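Local coordinates for F5/8 type C domain protein (Bacteroides ovatus, PDB 4ZRX) that is a putative alpha-L-fucosidase that probably hydrolyses terminal alpha-L-fucose from glycans and carries a C-terminal F5/8 type C domain likely to bind sugar, at residues S384-I395 / I423-V434; T355-R365 / S453-E461. All coordinates share one frame; numbering follows the deposited sequence.

Interaction 1 (S384-I395 / I423-V434); sequences SEINLVMLQEDI and IGYKRMLRFPAV. With EDO (1,2-ethanediol), chain F.
Phe431 meets Asn387 because its ring carbon CG sits between the backbone N and the carbonyl carbon (chi1 48°), which swings the ring back over the opposing strand. There the CA of Asn387 makes a CH-pi contact, 3.9 Å from the ring centroid and over the face, while Val389 CG2 touches the ring edge in plane. The setting is an antiparallel pairing (163°) of strands 388-393 and 427-431, neighbours in one sheet of the two-sheet beta-sandwich beside the barrel; it is no hairpin, since strands 401-410 and 413-420 intervene. Between Ile386, paired with Val434, and Leu388 the register against 423-434 shifts by two, a beta bulge, where the chain turns a corner at Asn387. Phe431 N donates to Asn387 O from 41° above the carbonyl plane. The selenomethionines Met390 and Met428 pair on one face, in the conformers given; on the other, Leu391 CB lies against Ile423 CG2. Lys426 NZ forms a salt bridge and Tyr425 OH a hydrogen bond with Glu43, joining the turn before strand 427-431 to the region of helix 34-42. At the far end of strand 388-393, Gln392 NE2 lies over one face of the Tyr425 ring and donates to Tyr425 O at 3.0 Å; its OE1 accepts from Gln454 NE2. Glu393 OE2 receives Gly424 N on its anti side at 2.7 Å.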
loop_
_atom_site.group_PDB
_atom_site.type_symbol
_atom_site.label_atom_id
_atom_site.label_comp_id
_atom_site.label_asym_id
_atom_site.label_seq_id
_atom_site.Cartn_x
_atom_site.Cartn_y
_atom_site.Cartn_z
ATOM N N SER A 384 -18.285 23.292 -13.209
ATOM C CA SER A 384 -17.442 22.282 -12.508
ATOM C C SER A 384 -18.296 21.451 -11.584
ATOM O O SER A 384 -19.136 22.018 -10.924
ATOM C CB SER A 384 -16.406 22.964 -11.629
ATOM O OG SER A 384 -15.469 23.567 -12.450
ATOM N N GLU A 385 -18.082 20.138 -11.611
ATOM C CA GLU A 385 -18.566 19.157 -10.642
ATOM C C GLU A 385 -17.315 18.481 -10.106
ATOM O O GLU A 385 -16.461 18.034 -10.898
ATOM C CB GLU A 385 -19.430 18.098 -11.333
ATOM C CG GLU A 385 -19.985 17.067 -10.363
ATOM C CD GLU A 385 -21.021 16.116 -10.972
ATOM O OE1 GLU A 385 -20.944 15.794 -12.178
ATOM O OE2 GLU A 385 -21.887 15.652 -10.214
ATOM N N ILE A 386 -17.155 18.456 -8.785
ATOM C CA ILE A 386 -15.969 17.964 -8.173
ATOM C C ILE A 386 -16.298 17.032 -7.034
ATOM O O ILE A 386 -17.306 17.163 -6.381
ATOM C CB ILE A 386 -15.072 19.135 -7.668
ATOM C CG1 ILE A 386 -15.778 20.077 -6.714
ATOM C CG2 ILE A 386 -14.589 19.933 -8.867
ATOM C CD1 ILE A 386 -14.837 20.976 -5.964
ATOM N N ASN A 387 -15.396 16.092 -6.781
ATOM C CA ASN A 387 -15.456 15.214 -5.628
ATOM C C ASN A 387 -14.112 14.860 -5.020
ATOM O O ASN A 387 -14.016 13.875 -4.219
ATOM C CB ASN A 387 -16.246 13.950 -5.987
ATOM C CG ASN A 387 -15.605 13.157 -7.101
ATOM O OD1 ASN A 387 -14.482 13.397 -7.500
ATOM N ND2 ASN A 387 -16.317 12.157 -7.576
ATOM N N LEU A 388 -13.084 15.656 -5.385
ATOM C CA LEU A 388 -11.716 15.448 -5.002
ATOM C C LEU A 388 -11.017 16.775 -4.969
ATOM O O LEU A 388 -11.055 17.530 -5.944
ATOM C CB LEU A 388 -10.996 14.475 -5.977
ATOM C CG LEU A 388 -9.504 14.284 -5.927
ATOM C CD1 LEU A 388 -9.085 13.803 -4.631
ATOM C CD2 LEU A 388 -9.063 13.347 -7.070
ATOM N N VAL A 389 -10.402 17.048 -3.847
ATOM C CA VAL A 389 -9.556 18.252 -3.665
ATOM C C VAL A 389 -8.182 17.802 -3.247
ATOM O O VAL A 389 -8.036 16.893 -2.412
ATOM C CB VAL A 389 -10.194 19.222 -2.686
ATOM C CG1 VAL A 389 -9.277 20.384 -2.282
ATOM C CG2 VAL A 389 -11.457 19.746 -3.258
HETATM N N MSE A 390 -7.191 18.483 -3.799
HETATM C CA MSE A 390 -5.792 18.254 -3.508
HETATM C C MSE A 390 -5.160 19.542 -2.985
HETATM O O MSE A 390 -5.391 20.630 -3.558
HETATM C CB MSE A 390 -5.084 17.773 -4.787
HETATM C CG MSE A 390 -3.654 17.412 -4.553
HETATM SE SE MSE A 390 -2.537 18.729 -5.239
HETATM C CE MSE A 390 -2.462 18.272 -6.994
ATOM N N LEU A 391 -4.381 19.424 -1.926
ATOM C CA LEU A 391 -3.687 20.523 -1.316
ATOM C C LEU A 391 -2.201 20.199 -1.185
ATOM O O LEU A 391 -1.850 19.013 -0.935
ATOM C CB LEU A 391 -4.260 20.811 0.062
ATOM C CG LEU A 391 -5.793 20.870 0.079
ATOM C CD1 LEU A 391 -6.232 20.757 1.462
ATOM C CD2 LEU A 391 -6.260 22.165 -0.496
ATOM N N GLN A 392 -1.353 21.251 -1.295
ATOM C CA GLN A 392 0.068 21.101 -0.987
ATOM C C GLN A 392 0.579 22.263 -0.160
ATOM O O GLN A 392 0.169 23.415 -0.426
ATOM C CB GLN A 392 0.907 21.025 -2.265
ATOM C CG GLN A 392 0.470 19.939 -3.201
ATOM C CD GLN A 392 1.420 19.741 -4.391
ATOM O OE1 GLN A 392 1.233 20.352 -5.452
ATOM N NE2 GLN A 392 2.443 18.929 -4.216
ATOM N N GLU A 393 1.531 21.984 0.728
ATOM C CA GLU A 393 2.297 22.998 1.426
ATOM C C GLU A 393 3.664 23.124 0.799
ATOM O O GLU A 393 4.227 22.162 0.273
ATOM C CB GLU A 393 2.547 22.610 2.911
ATOM C CG GLU A 393 1.481 22.812 3.824
ATOM C CD GLU A 393 1.836 22.333 5.237
ATOM O OE1 GLU A 393 2.366 23.148 5.990
ATOM O OE2 GLU A 393 1.539 21.191 5.609
ATOM N N ASP A 394 4.280 24.283 0.977
ATOM C CA ASP A 394 5.638 24.436 0.585
ATOM C C ASP A 394 6.586 23.884 1.612
ATOM O O ASP A 394 7.151 24.663 2.434
ATOM C CB ASP A 394 5.984 25.922 0.367
ATOM C CG ASP A 394 7.381 26.133 -0.131
ATOM O OD1 ASP A 394 8.102 25.130 -0.403
ATOM O OD2 ASP A 394 7.770 27.367 -0.260
ATOM N N ILE A 395 6.885 22.588 1.486
ATOM C CA ILE A 395 7.636 21.886 2.508
ATOM C C ILE A 395 9.123 22.267 2.493
ATOM O O ILE A 395 9.861 21.896 3.402
ATOM C CB ILE A 395 7.441 20.357 2.455
ATOM C CG1 ILE A 395 7.821 19.828 1.085
ATOM C CG2 ILE A 395 6.010 20.006 2.841
ATOM C CD1 ILE A 395 7.945 18.323 1.058
ATOM N N ILE A 423 -1.229 18.677 5.958
ATOM C CA ILE A 423 -1.193 18.663 4.521
ATOM C C ILE A 423 0.146 18.085 4.078
ATOM O O ILE A 423 0.190 16.990 3.610
ATOM C CB ILE A 423 -1.466 20.065 3.924
ATOM C CG1 ILE A 423 -2.894 20.474 4.263
ATOM C CG2 ILE A 423 -1.228 20.030 2.445
ATOM C CD1 ILE A 423 -3.246 21.867 3.848
ATOM N N GLY A 424 1.242 18.802 4.341
ATOM C CA GLY A 424 2.546 18.282 3.964
ATOM C C GLY A 424 2.797 18.444 2.479
ATOM O O GLY A 424 2.345 19.391 1.824
ATOM N N TYR A 425 3.489 17.457 1.920
ATOM C CA TYR A 425 3.724 17.470 0.506
ATOM C C TYR A 425 2.463 17.453 -0.335
ATOM O O TYR A 425 2.332 18.233 -1.320
ATOM C CB TYR A 425 4.631 16.294 0.112
ATOM C CG TYR A 425 4.777 16.137 -1.360
ATOM C CD1 TYR A 425 5.509 17.017 -2.096
ATOM C CD2 TYR A 425 4.026 15.173 -2.019
ATOM C CE1 TYR A 425 5.586 16.889 -3.493
ATOM C CE2 TYR A 425 4.084 15.049 -3.351
ATOM C CZ TYR A 425 4.858 15.902 -4.080
ATOM O OH TYR A 425 4.850 15.755 -5.446
ATOM N N LYS A 426 1.512 16.634 0.052
ATOM C CA LYS A 426 0.272 16.458 -0.696
ATOM C C LYS A 426 -0.736 15.781 0.185
ATOM O O LYS A 426 -0.439 14.782 0.809
ATOM C CB LYS A 426 0.508 15.671 -1.946
ATOM C CG LYS A 426 -0.654 15.534 -2.877
ATOM C CD LYS A 426 -0.268 15.007 -4.241
ATOM C CE LYS A 426 0.414 16.069 -5.020
ATOM N NZ LYS A 426 0.682 15.699 -6.467
ATOM N N ARG A 427 -1.961 16.311 0.173
ATOM C CA ARG A 427 -3.088 15.732 0.878
ATOM C C ARG A 427 -4.296 15.829 -0.046
ATOM O O ARG A 427 -4.540 16.907 -0.661
ATOM C CB ARG A 427 -3.364 16.499 2.139
ATOM C CG ARG A 427 -4.616 16.059 2.939
ATOM C CD ARG A 427 -4.535 14.636 3.426
ATOM N NE ARG A 427 -5.420 14.398 4.581
ATOM C CZ ARG A 427 -6.603 13.788 4.552
ATOM N NH1 ARG A 427 -7.119 13.201 3.485
ATOM N NH2 ARG A 427 -7.250 13.659 5.700
HETATM N N MSE A 428 -4.997 14.715 -0.195
HETATM C CA MSE A 428 -6.200 14.682 -1.008
HETATM C C MSE A 428 -7.400 14.287 -0.170
HETATM O O MSE A 428 -7.301 13.448 0.734
HETATM C CB MSE A 428 -6.063 13.795 -2.216
HETATM C CG MSE A 428 -4.987 14.304 -3.103
HETATM SE SE MSE A 428 -4.739 13.518 -4.864
HETATM C CE MSE A 428 -3.606 12.067 -4.393
ATOM N N LEU A 429 -8.517 14.921 -0.486
ATOM C CA LEU A 429 -9.805 14.712 0.192
ATOM C C LEU A 429 -10.844 14.346 -0.818
ATOM O O LEU A 429 -10.972 15.017 -1.859
ATOM C CB LEU A 429 -10.235 15.997 0.885
ATOM C CG LEU A 429 -9.461 16.404 2.122
ATOM C CD1 LEU A 429 -9.898 17.816 2.489
ATOM C CD2 LEU A 429 -9.702 15.381 3.242
ATOM N N ARG A 430 -11.584 13.283 -0.552
ATOM C CA ARG A 430 -12.651 12.850 -1.374
ATOM C C ARG A 430 -13.988 13.062 -0.641
ATOM O O ARG A 430 -14.092 12.920 0.589
ATOM C CB ARG A 430 -12.474 11.390 -1.784
ATOM C CG ARG A 430 -11.327 11.206 -2.769
ATOM C CD ARG A 430 -11.245 9.825 -3.358
ATOM N NE ARG A 430 -10.902 8.805 -2.364
ATOM C CZ ARG A 430 -10.923 7.489 -2.608
ATOM N NH1 ARG A 430 -11.343 7.013 -3.786
ATOM N NH2 ARG A 430 -10.540 6.629 -1.686
ATOM N N PHE A 431 -15.037 13.289 -1.414
ATOM C CA PHE A 431 -16.343 13.614 -0.844
ATOM C C PHE A 431 -17.412 13.423 -1.893
ATOM O O PHE A 431 -17.102 13.322 -3.065
ATOM C CB PHE A 431 -16.379 15.068 -0.331
ATOM C CG PHE A 431 -15.840 16.069 -1.295
ATOM C CD1 PHE A 431 -16.645 16.675 -2.196
ATOM C CD2 PHE A 431 -14.486 16.419 -1.254
ATOM C CE1 PHE A 431 -16.132 17.607 -3.081
ATOM C CE2 PHE A 431 -13.970 17.372 -2.157
ATOM C CZ PHE A 431 -14.782 17.927 -3.083
ATOM N N PRO A 432 -18.686 13.429 -1.502
ATOM C CA PRO A 432 -19.723 13.247 -2.547
ATOM C C PRO A 432 -19.738 14.419 -3.514
ATOM O O PRO A 432 -19.600 15.568 -3.067
ATOM C CB PRO A 432 -21.055 13.189 -1.751
ATOM C CG PRO A 432 -20.625 12.785 -0.372
ATOM C CD PRO A 432 -19.242 13.368 -0.132
ATOM N N ALA A 433 -19.890 14.107 -4.802
ATOM C CA ALA A 433 -19.831 15.095 -5.850
ATOM C C ALA A 433 -20.747 16.278 -5.573
ATOM O O ALA A 433 -21.909 16.120 -5.152
ATOM C CB ALA A 433 -20.198 14.470 -7.190
ATOM N N VAL A 434 -20.207 17.459 -5.841
ATOM C CA VAL A 434 -20.991 18.688 -5.808
ATOM C C VAL A 434 -20.712 19.554 -7.021
ATOM O O VAL A 434 -19.591 19.568 -7.563
ATOM C CB VAL A 434 -20.719 19.465 -4.519
ATOM C CG1 VAL A 434 -19.285 19.982 -4.452
ATOM C CG2 VAL A 434 -21.703 20.605 -4.344
HETATM C C1 EDO F . -0.573 13.397 -9.146
HETATM O O1 EDO F . 0.802 13.843 -9.056
HETATM C C2 EDO F . -1.378 13.472 -7.829
HETATM O O2 EDO F . -1.848 14.818 -7.648
HETATM O O HOH W 1 -19.034 11.395 -6.155
HETATM O O HOH W 2 4.271 18.425 -6.480
HETATM O O HOH W 3 1.601 18.014 -7.805
HETATM O O HOH W 4 0.965 19.609 7.621
HETATM O O HOH W 5 4.392 20.222 -1.515
#

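Interaction 2 (T355-R365 / S453-E461); sequences TFADNRVKNGR and SQVAAYYAE
The aromatic contact is T-shaped: the edge of Phe356 points at the face of Tyr458, with planes at 84°, centroids 5.0 Å apart and Phe356 CD1 over the ring centre. Thr355 CG2 covers one face of the Phe356 ring and also touches Ala460 CB at 3.6 Å. Among apolar contacts, Val361 CG2 packs on Ala457 CB at 3.8 Å, on a side where Leu439 of the second sheet also touches both residues. These contacts join the end of helix 339-356, and the linker after it, to strand 450-458 of the beta-sandwich. Backbone hydrogen bonds run from Arg360 N to Ala457 O, nearly straight at 175°, and from Val455 N to Gly364 O. Asn359 supplies the side-chain bonds. CG anti to the backbone N (chi1 -178°) turns its amide toward strand 450-458, where OD1 takes Ala457 N at 3.1 Å and, in an Asx turn, Val361 N; the two donors arrive from opposite faces of the amide plane, which should restrain its rotation. Asp358 is paired twice: OD2 with Arg360 NH1, on the syn side at 2.7 Å, and OD1 with Lys381 NZ of strand 374-381. One water joins Asn359 ND2, Gln454 OE1 and Val455 O, while Gln454 NE2 donates to Gln392 OE1.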
loop_
_atom_site.group_PDB
_atom_site.type_symbol
_atom_site.label_atom_id
_atom_site.label_comp_id
_atom_site.label_asym_id
_atom_site.label_seq_id
_atom_site.Cartn_x
_atom_site.Cartn_y
_atom_site.Cartn_z
ATOM N N THR A 355 -8.655 10.765 -13.973
ATOM C CA THR A 355 -9.007 11.467 -12.784
ATOM C C THR A 355 -8.296 12.844 -12.706
ATOM O O THR A 355 -8.937 13.869 -12.399
ATOM C CB THR A 355 -8.620 10.644 -11.525
ATOM O OG1 THR A 355 -9.432 9.493 -11.454
ATOM C CG2 THR A 355 -8.838 11.443 -10.247
ATOM N N PHE A 356 -7.016 12.864 -13.067
ATOM C CA PHE A 356 -6.230 14.094 -12.943
ATOM C C PHE A 356 -6.104 14.894 -14.242
ATOM O O PHE A 356 -5.356 15.893 -14.267
ATOM C CB PHE A 356 -4.866 13.809 -12.292
ATOM C CG PHE A 356 -4.988 13.230 -10.904
ATOM C CD1 PHE A 356 -5.448 13.984 -9.888
ATOM C CD2 PHE A 356 -4.691 11.927 -10.625
ATOM C CE1 PHE A 356 -5.637 13.462 -8.614
ATOM C CE2 PHE A 356 -4.867 11.386 -9.385
ATOM C CZ PHE A 356 -5.345 12.172 -8.353
ATOM N N ALA A 357 -6.830 14.501 -15.279
ATOM C CA ALA A 357 -6.717 15.212 -16.584
ATOM C C ALA A 357 -7.134 16.662 -16.526
ATOM O O ALA A 357 -6.462 17.506 -17.169
ATOM C CB ALA A 357 -7.483 14.463 -17.666
ATOM N N ASP A 358 -8.203 16.960 -15.785
ATOM C CA ASP A 358 -8.840 18.243 -15.815
ATOM C C ASP A 358 -8.982 18.908 -14.433
ATOM O O ASP A 358 -9.975 18.740 -13.735
ATOM C CB ASP A 358 -10.210 18.060 -16.453
ATOM C CG ASP A 358 -10.931 19.383 -16.682
ATOM O OD1 ASP A 358 -10.348 20.489 -16.551
ATOM O OD2 ASP A 358 -12.101 19.319 -16.984
ATOM N N ASN A 359 -7.958 19.646 -14.039
ATOM C CA ASN A 359 -7.991 20.401 -12.821
ATOM C C ASN A 359 -8.987 21.542 -12.964
ATOM O O ASN A 359 -8.880 22.333 -13.863
ATOM C CB ASN A 359 -6.599 20.938 -12.564
ATOM C CG ASN A 359 -6.483 21.696 -11.298
ATOM O OD1 ASN A 359 -7.437 21.853 -10.502
ATOM N ND2 ASN A 359 -5.287 22.198 -11.109
ATOM N N ARG A 360 -9.952 21.600 -12.084
ATOM C CA ARG A 360 -11.040 22.551 -12.174
ATOM C C ARG A 360 -10.751 23.889 -11.501
ATOM O O ARG A 360 -11.496 24.842 -11.692
ATOM C CB ARG A 360 -12.338 21.960 -11.647
ATOM C CG ARG A 360 -12.794 20.609 -12.309
ATOM C CD ARG A 360 -12.970 20.705 -13.838
ATOM N NE ARG A 360 -13.983 21.657 -14.172
ATOM C CZ ARG A 360 -14.439 21.858 -15.402
ATOM N NH1 ARG A 360 -13.917 21.225 -16.457
ATOM N NH2 ARG A 360 -15.390 22.736 -15.578
ATOM N N VAL A 361 -9.695 23.958 -10.713
ATOM C CA VAL A 361 -9.307 25.191 -10.024
ATOM C C VAL A 361 -8.550 26.058 -11.057
ATOM O O VAL A 361 -7.594 25.603 -11.670
ATOM C CB VAL A 361 -8.433 24.925 -8.822
ATOM C CG1 VAL A 361 -7.901 26.175 -8.186
ATOM C CG2 VAL A 361 -9.249 24.135 -7.791
ATOM N N LYS A 362 -8.954 27.307 -11.126
ATOM C CA LYS A 362 -8.206 28.310 -11.851
ATOM C C LYS A 362 -7.311 28.968 -10.778
ATOM O O LYS A 362 -7.723 29.237 -9.652
ATOM C CB LYS A 362 -9.194 29.359 -12.368
ATOM C CG LYS A 362 -10.312 28.837 -13.215
ATOM C CD LYS A 362 -11.241 30.029 -13.697
ATOM C CE LYS A 362 -10.539 30.838 -14.735
ATOM N NZ LYS A 362 -11.441 31.873 -15.322
ATOM N N ASN A 363 -6.124 29.267 -11.153
ATOM C CA ASN A 363 -5.243 30.061 -10.318
ATOM C C ASN A 363 -4.968 29.430 -8.966
ATOM O O ASN A 363 -4.784 30.128 -7.996
ATOM C CB ASN A 363 -5.705 31.494 -10.266
ATOM C CG ASN A 363 -6.029 32.029 -11.671
ATOM O OD1 ASN A 363 -5.125 32.127 -12.532
ATOM N ND2 ASN A 363 -7.280 32.374 -11.921
ATOM N N GLY A 364 -4.880 28.103 -8.989
ATOM C CA GLY A 364 -4.636 27.299 -7.802
ATOM C C GLY A 364 -3.194 27.309 -7.275
ATOM O O GLY A 364 -2.942 26.833 -6.168
ATOM N N ARG A 365 -2.251 27.898 -8.017
ATOM C CA ARG A 365 -0.886 28.087 -7.555
ATOM C C ARG A 365 -0.542 29.438 -7.024
ATOM O O ARG A 365 0.636 29.763 -6.890
ATOM C CB ARG A 365 0.090 27.798 -8.666
ATOM C CG ARG A 365 0.016 26.455 -9.162
ATOM C CD ARG A 365 1.269 26.189 -10.007
ATOM N NE ARG A 365 1.366 24.838 -10.532
ATOM C CZ ARG A 365 0.888 24.416 -11.697
ATOM N NH1 ARG A 365 0.224 25.222 -12.519
ATOM N NH2 ARG A 365 1.093 23.140 -12.045
ATOM N N SER A 453 0.956 26.062 -1.266
ATOM C CA SER A 453 1.481 26.290 -2.607
ATOM C C SER A 453 0.584 25.852 -3.733
ATOM O O SER A 453 0.715 26.327 -4.886
ATOM C CB SER A 453 2.854 25.637 -2.768
ATOM O OG SER A 453 2.782 24.283 -2.395
ATOM N N GLN A 454 -0.316 24.952 -3.459
ATOM C CA GLN A 454 -1.307 24.582 -4.483
ATOM C C GLN A 454 -2.592 24.067 -3.885
ATOM O O GLN A 454 -2.595 23.288 -2.927
ATOM C CB GLN A 454 -0.773 23.540 -5.453
ATOM C CG GLN A 454 -1.776 23.284 -6.614
ATOM C CD GLN A 454 -1.281 22.428 -7.784
ATOM O OE1 GLN A 454 -1.793 22.570 -8.870
ATOM N NE2 GLN A 454 -0.346 21.525 -7.555
ATOM N N VAL A 455 -3.686 24.449 -4.544
ATOM C CA VAL A 455 -4.961 23.818 -4.379
ATOM C C VAL A 455 -5.473 23.451 -5.742
ATOM O O VAL A 455 -5.455 24.287 -6.683
ATOM C CB VAL A 455 -5.951 24.826 -3.706
ATOM C CG1 VAL A 455 -7.367 24.253 -3.589
ATOM C CG2 VAL A 455 -5.444 25.170 -2.305
ATOM N N ALA A 456 -5.982 22.235 -5.867
ATOM C CA ALA A 456 -6.467 21.677 -7.125
ATOM C C ALA A 456 -7.749 20.875 -6.843
ATOM O O ALA A 456 -8.021 20.495 -5.686
ATOM C CB ALA A 456 -5.436 20.828 -7.800
ATOM N N ALA A 457 -8.579 20.649 -7.855
ATOM C CA ALA A 457 -9.829 19.906 -7.664
ATOM C C ALA A 457 -10.233 19.203 -8.914
ATOM O O ALA A 457 -9.954 19.687 -10.045
ATOM C CB ALA A 457 -10.957 20.822 -7.190
ATOM N N TYR A 458 -10.843 18.048 -8.736
ATOM C CA TYR A 458 -11.119 17.124 -9.825
ATOM C C TYR A 458 -12.415 16.385 -9.579
ATOM O O TYR A 458 -12.968 16.386 -8.489
ATOM C CB TYR A 458 -9.988 16.070 -9.954
ATOM C CG TYR A 458 -8.593 16.622 -10.032
ATOM C CD1 TYR A 458 -7.860 16.847 -8.883
ATOM C CD2 TYR A 458 -8.003 16.948 -11.280
ATOM C CE1 TYR A 458 -6.598 17.376 -8.949
ATOM C CE2 TYR A 458 -6.686 17.423 -11.335
ATOM C CZ TYR A 458 -6.042 17.712 -10.159
ATOM O OH TYR A 458 -4.748 18.156 -10.240
ATOM N N TYR A 459 -12.866 15.739 -10.632
ATOM C CA TYR A 459 -13.920 14.742 -10.594
ATOM C C TYR A 459 -13.267 13.385 -10.843
ATOM O O TYR A 459 -12.690 13.169 -11.917
ATOM C CB TYR A 459 -14.993 14.990 -11.645
ATOM C CG TYR A 459 -16.103 13.961 -11.492
ATOM C CD1 TYR A 459 -17.089 14.127 -10.512
ATOM C CD2 TYR A 459 -16.145 12.809 -12.259
ATOM C CE1 TYR A 459 -18.104 13.162 -10.349
ATOM C CE2 TYR A 459 -17.148 11.849 -12.078
ATOM C CZ TYR A 459 -18.100 12.032 -11.124
ATOM O OH TYR A 459 -19.139 11.128 -10.924
ATOM N N ALA A 460 -13.287 12.524 -9.824
ATOM C CA ALA A 460 -12.793 11.141 -9.902
ATOM C C ALA A 460 -14.014 10.227 -10.061
ATOM O O ALA A 460 -14.896 10.232 -9.212
ATOM C CB ALA A 460 -12.065 10.767 -8.686
ATOM N N GLU A 461 -14.077 9.475 -11.149
ATOM C CA GLU A 461 -15.145 8.505 -11.352
ATOM C C GLU A 461 -15.208 7.515 -10.138
ATOM O O GLU A 461 -14.197 6.876 -9.779
ATOM C CB GLU A 461 -14.914 7.793 -12.702
ATOM C CG GLU A 461 -16.138 7.373 -13.514
ATOM C CD GLU A 461 -17.100 8.520 -13.840
ATOM O OE1 GLU A 461 -16.815 9.404 -14.688
ATOM O OE2 GLU A 461 -18.156 8.523 -13.228
HETATM O O HOH W 6 -11.799 9.351 -12.967
HETATM O O HOH W 7 -3.597 17.592 -12.898
HETATM O O HOH W 8 -11.768 16.798 -13.235
HETATM O O HOH W 9 -4.188 24.012 -9.053
HETATM O O HOH W 10 2.459 28.283 -5.529
#

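From the N terminus, the chain passes through the barrel strands and helix 339-356, which it leaves through 355-365, the first half of interaction 2. Strand 368-370 opens the first sheet of the sandwich and 374-381 the second; the chain returns to the first at 388-393, visits the second through 401-410 and 413-420, and comes back at 423-434 to close interaction 1. After strand 438-446, 453-461 closes the wider loop of interaction 2, so interaction 1 is nested inside it. Interaction 2 joins the helix end to the sandwich; interaction 1 joins two strands within it. Leu388 O to Tyr458 N and Asn387 OD1 to Ala460 N are probable hydrogen bonds linking the two contacts.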